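Local coordinates for MdbA protein (PDB 6BO0) that probably catalyses thiol-disulfide exchange, as a DsbA-like oxidoreductase of the thioredoxin superfamily that would form disulfide bonds in exported proteins, at residues Lys39-Glu45 / Lys73-Met79; Leu66-Val72 / Trp195-Lys200. All coordinates share one frame; numbering follows the deposited sequence.

Contact 1: residues Lys39-Glu45 / Lys73-Met79; sequences KTVDIYE and KVNIRTM
Lys-73 N reaches Lys-39 O at 2.8 Å and Val-41 N returns to Lys-73 O, the first bonds between strand 39-45 and strand 72-78, which run parallel. Asn-75, Ile-43, Arg-77 and Glu-45 continue the parallel bonding pattern until Met-79 N closes it on Glu-45 O. The Glu-45 N to Arg-77 O bond is the longest of the set, 3.2 Å.

Polar chemistry gathers on the face of Asp-42, Asn-75 and Arg-77. Asp-42 OD1 takes Asn-75 ND2 (3.0 Å) on its syn side. Arg-77 NE comes to OD1 from above the carboxylate plane, on the opposite face, at 2.8 Å. This salt bridge lies in the guanidinium plane, and a water joins OD1 to Arg-77 NH2. Arg-77 NH1 is bound by Asn-165 of helix 155-172.

Aromatic packing lies next to it. With CG anti to its carbonyl carbon (chi1 -65°), Tyr-44 lies alongside Arg-77, whose CB sits over the ring face, 4.1 Å from the centroid, a CH-pi contact. CD of the extended arginine chain approaches Tyr-44 CZ at 3.5 Å. In one of its two modelled conformers, Met-79 SD lies obliquely to the ring, a Met-aromatic contact.

On the other face, Ile-43 CD1 meets Val-74 CG1 at 3.9 Å, beneath Met-63 of helix 51-68. Glu-45 OE2 and Thr-78 OG1 share a water, while OE1 forms a salt bridge with Arg-113. Neighbouring parallel strands joined through the intervening helix 51-68 form the beta-alpha-beta unit of the thioredoxin fold.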
loop_
_atom_site.group_PDB
_atom_site.type_symbol
_atom_site.label_atom_id
_atom_site.label_comp_id
_atom_site.label_asym_id
_atom_site.label_seq_id
_atom_site.Cartn_x
_atom_site.Cartn_y
_atom_site.Cartn_z
ATOM N N LYS A 39 14.993 10.410 -5.108
ATOM C CA LYS A 39 14.740 9.389 -6.112
ATOM C C LYS A 39 13.275 8.944 -6.061
ATOM O O LYS A 39 12.713 8.779 -4.994
ATOM C CB LYS A 39 15.642 8.200 -5.853
ATOM C CG LYS A 39 17.103 8.490 -6.175
ATOM C CD LYS A 39 17.947 7.281 -5.866
ATOM C CE LYS A 39 19.293 7.322 -6.545
ATOM N NZ LYS A 39 20.157 8.411 -6.048
ATOM N N THR A 40 12.701 8.714 -7.226
ATOM C CA THR A 40 11.337 8.181 -7.318
ATOM C C THR A 40 11.403 6.661 -7.310
ATOM O O THR A 40 12.052 6.073 -8.155
ATOM C CB THR A 40 10.641 8.695 -8.587
ATOM O OG1 THR A 40 10.540 10.125 -8.510
ATOM C CG2 THR A 40 9.242 8.122 -8.733
ATOM N N VAL A 41 10.691 6.042 -6.369
ATOM C CA VAL A 41 10.688 4.594 -6.235
ATOM C C VAL A 41 9.240 4.146 -6.452
ATOM O O VAL A 41 8.364 4.425 -5.640
ATOM C CB VAL A 41 11.222 4.125 -4.875
ATOM C CG1 VAL A 41 11.226 2.606 -4.807
ATOM C CG2 VAL A 41 12.616 4.693 -4.627
ATOM N N ASP A 42 8.996 3.443 -7.547
ATOM C CA ASP A 42 7.675 2.884 -7.849
ATOM C C ASP A 42 7.627 1.437 -7.380
ATOM O O ASP A 42 8.495 0.638 -7.773
ATOM C CB ASP A 42 7.403 2.964 -9.353
ATOM C CG ASP A 42 7.234 4.386 -9.846
ATOM O OD1 ASP A 42 6.276 5.051 -9.426
ATOM O OD2 ASP A 42 8.056 4.860 -10.673
ATOM N N ILE A 43 6.618 1.111 -6.575
ATOM C CA ILE A 43 6.451 -0.233 -6.034
ATOM C C ILE A 43 5.084 -0.749 -6.444
ATOM O O ILE A 43 4.058 -0.259 -5.983
ATOM C CB ILE A 43 6.593 -0.251 -4.503
ATOM C CG1 ILE A 43 7.943 0.351 -4.101
ATOM C CG2 ILE A 43 6.389 -1.667 -3.955
ATOM C CD1 ILE A 43 8.153 0.427 -2.614
ATOM N N TYR A 44 5.089 -1.732 -7.332
ATOM C CA TYR A 44 3.869 -2.369 -7.812
ATOM C C TYR A 44 3.594 -3.591 -6.954
ATOM O O TYR A 44 4.428 -4.491 -6.844
ATOM C CB TYR A 44 4.044 -2.781 -9.277
ATOM C CG TYR A 44 4.231 -1.593 -10.216
ATOM C CD1 TYR A 44 5.471 -1.036 -10.433
ATOM C CD2 TYR A 44 3.151 -1.039 -10.878
ATOM C CE1 TYR A 44 5.630 0.024 -11.301
ATOM C CE2 TYR A 44 3.290 0.010 -11.730
ATOM C CZ TYR A 44 4.538 0.553 -11.940
ATOM O OH TYR A 44 4.645 1.617 -12.800
ATOM N N GLU A 45 2.407 -3.628 -6.344
ATOM C CA GLU A 45 2.090 -4.683 -5.404
ATOM C C GLU A 45 0.593 -4.980 -5.372
ATOM O O GLU A 45 -0.225 -4.151 -5.796
ATOM C CB GLU A 45 2.619 -4.341 -4.019
ATOM C CG GLU A 45 1.969 -3.110 -3.399
ATOM C CD GLU A 45 2.456 -2.765 -1.998
ATOM O OE1 GLU A 45 3.557 -3.221 -1.630
ATOM O OE2 GLU A 45 1.746 -1.988 -1.303
ATOM N N LYS A 73 11.024 9.434 -2.826
ATOM C CA LYS A 73 9.585 9.614 -2.929
ATOM C C LYS A 73 9.089 8.245 -3.374
ATOM O O LYS A 73 9.449 7.775 -4.457
ATOM C CB LYS A 73 9.255 10.661 -4.003
ATOM C CG LYS A 73 7.783 10.764 -4.379
ATOM C CD LYS A 73 7.533 11.742 -5.508
ATOM C CE LYS A 73 7.444 13.161 -4.992
ATOM N NZ LYS A 73 7.193 14.128 -6.097
ATOM N N VAL A 74 8.257 7.597 -2.550
ATOM C CA VAL A 74 7.758 6.262 -2.864
ATOM C C VAL A 74 6.346 6.368 -3.416
ATOM O O VAL A 74 5.462 6.981 -2.787
ATOM C CB VAL A 74 7.799 5.335 -1.634
ATOM C CG1 VAL A 74 6.988 4.065 -1.857
ATOM C CG2 VAL A 74 9.224 4.976 -1.263
ATOM N N ASN A 75 6.152 5.773 -4.577
ATOM C CA ASN A 75 4.817 5.596 -5.158
ATOM C C ASN A 75 4.386 4.155 -4.966
ATOM O O ASN A 75 4.897 3.244 -5.636
ATOM C CB ASN A 75 4.876 5.904 -6.644
ATOM C CG ASN A 75 5.091 7.364 -6.943
ATOM O OD1 ASN A 75 4.619 8.243 -6.239
ATOM N ND2 ASN A 75 5.774 7.626 -8.049
ATOM N N ILE A 76 3.432 3.936 -4.068
ATOM C CA ILE A 76 2.795 2.632 -3.921
ATOM C C ILE A 76 1.761 2.533 -5.029
ATOM O O ILE A 76 0.821 3.331 -5.084
ATOM C CB ILE A 76 2.152 2.454 -2.531
ATOM C CG1 ILE A 76 3.179 2.618 -1.404
ATOM C CG2 ILE A 76 1.414 1.118 -2.476
ATOM C CD1 ILE A 76 4.277 1.593 -1.367
ATOM N N ARG A 77 1.960 1.556 -5.909
ATOM C CA ARG A 77 1.134 1.349 -7.091
ATOM C C ARG A 77 0.416 0.007 -6.971
ATOM O O ARG A 77 0.894 -1.032 -7.384
ATOM C CB ARG A 77 2.006 1.450 -8.343
ATOM C CG ARG A 77 2.517 2.858 -8.567
ATOM C CD ARG A 77 3.190 3.035 -9.909
ATOM N NE ARG A 77 3.647 4.409 -10.143
ATOM C CZ ARG A 77 2.876 5.415 -10.491
ATOM N NH1 ARG A 77 1.573 5.228 -10.680
ATOM N NH2 ARG A 77 3.397 6.616 -10.670
ATOM N N THR A 78 -0.762 0.074 -6.360
ATOM C CA THR A 78 -1.527 -1.113 -6.063
ATOM C C THR A 78 -2.197 -1.660 -7.308
ATOM O O THR A 78 -2.676 -0.900 -8.139
ATOM C CB THR A 78 -2.570 -0.822 -4.981
ATOM O OG1 THR A 78 -1.959 -0.075 -3.933
ATOM C CG2 THR A 78 -3.188 -2.115 -4.409
ATOM N N MET A 79 -2.207 -2.997 -7.388
ATOM C CA MET A 79 -2.815 -3.755 -8.472
ATOM C C MET A 79 -3.777 -4.788 -7.889
ATOM O O MET A 79 -3.831 -4.998 -6.675
ATOM C CB MET A 79 -1.735 -4.408 -9.353
ATOM C CG MET A 79 -0.864 -3.344 -10.061
ATOM S SD MET A 79 0.221 -3.961 -11.325
ATOM C CE MET A 79 1.036 -5.061 -10.287
HETATM O O HOH W 1 6.341 7.301 -11.417
HETATM O O HOH W 2 -0.705 -1.427 -1.964
#

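Contact 2: residues Leu66-Val72 / Trp195-Lys200; sequences LIEDGKV and WPSQIK
Lys-71 NZ, in the conformer described here, one of two modelled for this side chain, grips the C-terminal carboxylate of Lys-200, donating to O at 2.8 Å and more weakly to OXT at 3.2 Å in a salt bridge. This tie links the last residues of the chain to the turn that leads from helix 51-68 into strand 72-78 of the thioredoxin fold. The lysine chain bends twice, at chi2 (-67°) and chi3 (-78°), to bring its amine to the carboxylate. Both lysines are exposed, so the bridge is a surface one; Lys-200 uses its own NZ to hold Ser-197 O, folding the end of the chain back on itself.

The turn is a Schellman motif: Gly-70 is the first residue after the helix to leave helical backbone angles, with positive phi (86°) and two bonds back into the last turn, Gly-70 N to Ile-67 O and Lys-71 N to Leu-66 O. It delivers Lys-71 and Val-72 to the tail beside Leu-66.

Beneath the charges lies an apolar patch centred on Ile-199. Its CG2 branch meets Leu-66 CD2 at 3.9 Å and also touches Lys-71 CB, while its CD1 end rests against Val-72 CG1. The other methyl of Leu-66, CD1, sits among Ile-199 CG1, Pro-196 CB and Trp-195 CZ3, the leucine and proline crossing at about a right angle. Trp-195 runs on inward to Val-41 and Ile-43 of strand 39-45 and to Met-63 of the helix. Pro-196 CD lies 3.3 Å above the Trp-195 ring plane, toward its rim, and Val-72 CG1 approaches the edge of that indole at CZ3, 4.5 Å away.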
loop_
_atom_site.group_PDB
_atom_site.type_symbol
_atom_site.label_atom_id
_atom_site.label_comp_id
_atom_site.label_asym_id
_atom_site.label_seq_id
_atom_site.Cartn_x
_atom_site.Cartn_y
_atom_site.Cartn_z
ATOM N N LEU A 66 14.231 5.963 4.618
ATOM C CA LEU A 66 14.577 6.671 3.404
ATOM C C LEU A 66 13.528 7.732 3.063
ATOM O O LEU A 66 13.872 8.822 2.616
ATOM C CB LEU A 66 14.774 5.698 2.241
ATOM C CG LEU A 66 15.974 4.753 2.349
ATOM C CD1 LEU A 66 15.898 3.760 1.222
ATOM C CD2 LEU A 66 17.299 5.502 2.332
ATOM N N ILE A 67 12.245 7.405 3.247
ATOM C CA ILE A 67 11.193 8.391 2.975
ATOM C C ILE A 67 11.316 9.571 3.957
ATOM O O ILE A 67 11.339 10.756 3.591
ATOM C CB ILE A 67 9.781 7.784 3.106
ATOM C CG1 ILE A 67 9.549 6.665 2.082
ATOM C CG2 ILE A 67 8.715 8.887 2.878
ATOM C CD1 ILE A 67 8.347 5.802 2.386
ATOM N N GLU A 68 11.408 9.235 5.228
ATOM C CA GLU A 68 11.417 10.280 6.238
ATOM C C GLU A 68 12.580 11.249 6.023
ATOM O O GLU A 68 12.431 12.477 6.146
ATOM C CB GLU A 68 11.472 9.653 7.624
ATOM C CG GLU A 68 10.124 9.016 7.963
ATOM C CD GLU A 68 10.017 8.385 9.318
ATOM O OE1 GLU A 68 11.047 8.197 9.978
ATOM O OE2 GLU A 68 8.865 8.074 9.724
ATOM N N ASP A 69 13.733 10.692 5.667
ATOM C CA ASP A 69 14.939 11.487 5.513
ATOM C C ASP A 69 15.005 12.281 4.208
ATOM O O ASP A 69 15.938 13.058 4.029
ATOM C CB ASP A 69 16.146 10.586 5.673
ATOM C CG ASP A 69 16.283 10.042 7.090
ATOM O OD1 ASP A 69 15.462 10.390 8.001
ATOM O OD2 ASP A 69 17.207 9.246 7.298
ATOM N N GLY A 70 14.061 12.094 3.299
ATOM C CA GLY A 70 14.015 12.865 2.079
ATOM C C GLY A 70 14.867 12.280 0.974
ATOM O O GLY A 70 15.054 12.922 -0.071
ATOM N N LYS A 71 15.235 11.004 1.111
ATOM C CA LYS A 71 16.059 10.346 0.084
ATOM C C LYS A 71 15.243 9.793 -1.081
ATOM O O LYS A 71 15.757 9.697 -2.199
ATOM C CB LYS A 71 16.902 9.205 0.683
ATOM C CG LYS A 71 17.828 9.601 1.817
ATOM C CD LYS A 71 18.957 10.518 1.376
ATOM C CE LYS A 71 20.068 9.759 0.675
ATOM N NZ LYS A 71 21.251 10.626 0.361
ATOM N N VAL A 72 13.982 9.452 -0.823
ATOM C CA VAL A 72 13.115 8.872 -1.820
ATOM C C VAL A 72 11.701 9.422 -1.678
ATOM O O VAL A 72 11.268 9.832 -0.585
ATOM C CB VAL A 72 13.013 7.317 -1.708
ATOM C CG1 VAL A 72 14.373 6.670 -1.919
ATOM C CG2 VAL A 72 12.411 6.862 -0.385
ATOM N N TRP A 195 16.355 -3.446 -2.521
ATOM C CA TRP A 195 16.345 -2.149 -3.189
ATOM C C TRP A 195 16.773 -0.978 -2.301
ATOM O O TRP A 195 17.423 -0.074 -2.796
ATOM C CB TRP A 195 15.019 -1.869 -3.925
ATOM C CG TRP A 195 13.867 -1.396 -3.075
ATOM C CD1 TRP A 195 12.799 -2.137 -2.666
ATOM C CD2 TRP A 195 13.657 -0.076 -2.534
ATOM N NE1 TRP A 195 11.944 -1.388 -1.929
ATOM C CE2 TRP A 195 12.449 -0.116 -1.814
ATOM C CE3 TRP A 195 14.361 1.133 -2.583
ATOM C CZ2 TRP A 195 11.945 1.009 -1.155
ATOM C CZ3 TRP A 195 13.878 2.221 -1.924
ATOM C CH2 TRP A 195 12.679 2.165 -1.217
ATOM N N PRO A 196 16.444 -0.984 -0.990
ATOM C CA PRO A 196 16.858 0.175 -0.203
ATOM C C PRO A 196 18.386 0.370 -0.194
ATOM O O PRO A 196 18.855 1.502 -0.122
ATOM C CB PRO A 196 16.296 -0.135 1.185
ATOM C CG PRO A 196 15.036 -0.903 0.868
ATOM C CD PRO A 196 15.530 -1.838 -0.210
ATOM N N SER A 197 19.135 -0.720 -0.318
ATOM C CA SER A 197 20.587 -0.643 -0.340
ATOM C C SER A 197 21.130 0.035 -1.599
ATOM O O SER A 197 22.323 0.313 -1.675
ATOM C CB SER A 197 21.212 -2.037 -0.176
ATOM O OG SER A 197 21.057 -2.848 -1.312
ATOM N N GLN A 198 20.294 0.270 -2.596
ATOM C CA GLN A 198 20.716 1.063 -3.778
ATOM C C GLN A 198 20.724 2.541 -3.547
ATOM O O GLN A 198 21.268 3.279 -4.356
ATOM C CB GLN A 198 19.779 0.793 -4.923
ATOM C CG GLN A 198 19.706 -0.666 -5.217
ATOM C CD GLN A 198 19.938 -1.049 -6.622
ATOM O OE1 GLN A 198 20.253 -0.224 -7.502
ATOM N NE2 GLN A 198 19.785 -2.317 -6.865
ATOM N N ILE A 199 20.118 2.984 -2.449
ATOM C CA ILE A 199 19.923 4.388 -2.199
ATOM C C ILE A 199 20.964 4.861 -1.192
ATOM O O ILE A 199 20.979 4.421 -0.044
ATOM C CB ILE A 199 18.522 4.640 -1.588
ATOM C CG1 ILE A 199 17.415 3.990 -2.406
ATOM C CG2 ILE A 199 18.284 6.149 -1.411
ATOM C CD1 ILE A 199 17.237 4.567 -3.780
ATOM N N LYS A 200 21.862 5.732 -1.620
ATOM C CA LYS A 200 22.920 6.250 -0.771
ATOM C C LYS A 200 22.723 7.714 -0.446
ATOM O O LYS A 200 22.019 8.451 -1.153
ATOM C CB LYS A 200 24.283 6.069 -1.441
ATOM C CG LYS A 200 24.583 4.680 -1.955
ATOM C CD LYS A 200 24.619 3.624 -0.858
ATOM C CE LYS A 200 24.747 2.235 -1.458
ATOM N NZ LYS A 200 24.599 1.195 -0.390
ATOM O OXT LYS A 200 23.357 8.187 0.508
#

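Contact 1 belongs to the buried centre of the sheet, whereas contact 2 lies farther out, its centre about 17 Å from the centre of the chain, against about 9 Å for contact 1, with an apolar interior and charged lysine ends at the surface. The same crossover serves both: helix 51-68 follows strand 39-45, and the turn of contact 2 feeds directly into strand 72-78. They meet where Lys-39 N approaches Lys-71 O at 3.1 Å, a probable hydrogen bond. Regular backbone bonding and a buried salt bridge hold contact 1; contact 2 has no backbone-to-backbone bond between its segments, relying on side-chain packing and an ion pair made by one of two lysine conformers.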